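Local coordinates for FBP protein (Leishmania major, PDB 5OEZ) that probably hydrolyses fructose 1,6-bisphosphate to fructose 6-phosphate and phosphate, a magnesium-dependent step of gluconeogenesis, working as a homotetramer, at residues C[180-185]-C[288-293]. Numbering follows the deposited sequence.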
loop_
_atom_site.group_PDB
_atom_site.type_symbol
_atom_site.label_atom_id
_atom_site.label_comp_id
_atom_site.label_asym_id
_atom_site.label_seq_id
_atom_site.Cartn_x
_atom_site.Cartn_y
_atom_site.Cartn_z
ATOM N N VAL C 180 -14.708 -5.760 14.221
ATOM C CA VAL C 180 -15.126 -6.582 15.352
ATOM C C VAL C 180 -16.574 -6.963 15.094
ATOM O O VAL C 180 -17.375 -6.115 14.719
ATOM C CB VAL C 180 -14.962 -5.783 16.654
ATOM C CG1 VAL C 180 -15.482 -6.542 17.864
ATOM C CG2 VAL C 180 -13.489 -5.427 16.856
ATOM N N LEU C 181 -16.914 -8.220 15.330
ATOM C CA LEU C 181 -18.140 -8.791 14.816
ATOM C C LEU C 181 -18.698 -9.821 15.778
ATOM O O LEU C 181 -17.923 -10.526 16.438
ATOM C CB LEU C 181 -17.783 -9.476 13.485
ATOM C CG LEU C 181 -18.842 -10.242 12.702
ATOM C CD1 LEU C 181 -19.977 -9.328 12.253
ATOM C CD2 LEU C 181 -18.186 -10.893 11.504
ATOM N N THR C 182 -20.025 -9.944 15.843
ATOM C CA THR C 182 -20.671 -11.069 16.535
ATOM C C THR C 182 -21.843 -11.581 15.712
ATOM O O THR C 182 -22.499 -10.796 15.028
ATOM C CB THR C 182 -21.154 -10.712 17.979
ATOM O OG1 THR C 182 -21.695 -11.883 18.625
ATOM C CG2 THR C 182 -22.224 -9.621 17.990
ATOM N N SER C 183 -22.108 -12.885 15.816
ATOM C CA SER C 183 -23.326 -13.517 15.268
ATOM C C SER C 183 -24.106 -14.293 16.336
ATOM O O SER C 183 -24.856 -15.196 16.002
ATOM C CB SER C 183 -22.960 -14.474 14.117
ATOM O OG SER C 183 -22.649 -13.727 12.964
ATOM N N GLY C 184 -23.930 -13.947 17.609
ATOM C CA GLY C 184 -24.636 -14.623 18.710
ATOM C C GLY C 184 -23.831 -15.680 19.440
ATOM O O GLY C 184 -24.324 -16.262 20.392
ATOM N N HIS C 185 -22.579 -15.894 19.037
ATOM C CA HIS C 185 -21.713 -16.896 19.663
ATOM C C HIS C 185 -20.339 -16.296 20.001
ATOM O O HIS C 185 -19.305 -16.834 19.635
ATOM C CB HIS C 185 -21.605 -18.121 18.735
ATOM C CG HIS C 185 -22.938 -18.681 18.349
ATOM N ND1 HIS C 185 -23.553 -18.386 17.150
ATOM C CD2 HIS C 185 -23.808 -19.459 19.034
ATOM C CE1 HIS C 185 -24.727 -18.989 17.099
ATOM N NE2 HIS C 185 -24.908 -19.644 18.230
ATOM N N MET C 288 -23.876 -2.015 19.446
ATOM C CA MET C 288 -22.829 -2.019 20.461
ATOM C C MET C 288 -23.197 -2.830 21.697
ATOM O O MET C 288 -22.343 -3.503 22.276
ATOM C CB MET C 288 -22.447 -0.590 20.870
ATOM C CG MET C 288 -21.659 0.225 19.841
ATOM S SD MET C 288 -20.175 -0.510 19.065
ATOM C CE MET C 288 -19.613 -1.798 20.176
ATOM N N ALA C 289 -24.455 -2.747 22.130
ATOM C CA ALA C 289 -24.900 -3.542 23.270
ATOM C C ALA C 289 -24.738 -5.049 23.014
ATOM O O ALA C 289 -24.339 -5.784 23.913
ATOM C CB ALA C 289 -26.344 -3.205 23.617
ATOM N N MET C 290 -25.088 -5.506 21.810
ATOM C CA MET C 290 -24.967 -6.937 21.466
ATOM C C MET C 290 -23.512 -7.377 21.502
ATOM O O MET C 290 -23.199 -8.441 21.998
ATOM C CB MET C 290 -25.558 -7.249 20.085
ATOM C CG MET C 290 -25.752 -8.743 19.841
ATOM S SD MET C 290 -26.284 -9.120 18.158
ATOM C CE MET C 290 -26.160 -10.912 18.155
ATOM N N ILE C 291 -22.617 -6.541 20.999
ATOM C CA ILE C 291 -21.193 -6.857 21.038
ATOM C C ILE C 291 -20.669 -6.945 22.471
ATOM O O ILE C 291 -20.035 -7.928 22.831
ATOM C CB ILE C 291 -20.388 -5.834 20.228
ATOM C CG1 ILE C 291 -20.706 -6.006 18.734
ATOM C CG2 ILE C 291 -18.897 -6.021 20.449
ATOM C CD1 ILE C 291 -20.528 -4.730 17.941
ATOM N N VAL C 292 -20.981 -5.938 23.283
ATOM C CA VAL C 292 -20.549 -5.892 24.687
ATOM C C VAL C 292 -21.094 -7.081 25.478
ATOM O O VAL C 292 -20.362 -7.690 26.254
ATOM C CB VAL C 292 -20.947 -4.541 25.362
ATOM C CG1 VAL C 292 -20.807 -4.571 26.878
ATOM C CG2 VAL C 292 -20.110 -3.410 24.784
ATOM N N GLU C 293 -22.369 -7.418 25.305
ATOM C CA GLU C 293 -22.929 -8.594 26.025
ATOM C C GLU C 293 -22.264 -9.896 25.595
ATOM O O GLU C 293 -21.928 -10.721 26.429
ATOM C CB GLU C 293 -24.450 -8.717 25.849
ATOM C CG GLU C 293 -25.277 -7.711 26.649
ATOM C CD GLU C 293 -26.764 -8.085 26.752
ATOM O OE1 GLU C 293 -27.143 -9.211 26.347
ATOM O OE2 GLU C 293 -27.563 -7.248 27.257
#
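Strand 180-182 and helix 288-293 cross nearly at right angles, at 83°, their axes approaching to 8.5 Å, and the CA atoms of Thr182 and Ile291 are the nearest pair across the two segments. Helix 281-294 belongs to the central helical layer of the alpha-beta-alpha-beta-alpha sandwich of class 1 fructose-1,6-bisphosphatases, and the eight-stranded sheet of the N-terminal family region packs against it here. Thr182 CG2 supplies the central methyl: it lies 4.0 Å from Ile291 CG1 and 4.1 Å from Met290 CG, so that one group touches two successive helix residues. Beside it, Val180 CG1 meets Ile291 CG2 at 4.3 Å, and Tyr170 of strand 167-173 also packs on both Val180 and Ile291. On the face of the sheet turned from helix 288-293, Ser183 packs on Phe28 of helix 27-47, an AMP-site residue; no AMP is bound here. Met290 runs fully extended from the helix, CG anti to the backbone N (chi1 -166°), passing SD alongside Thr182 CG2 and reaching the turn that ends the strand. There Thr182 OG1 accepts a nearly straight bond from Gly184 N (3.2 Å, 167°), forming an ST turn, and donates a hydrogen bond to Gly186 O, so that two bonds grip it. The methyl CE of Met290 rests against this turn, 3.8 Å from Gly184 N and 4.0 Å from Gly184 CA.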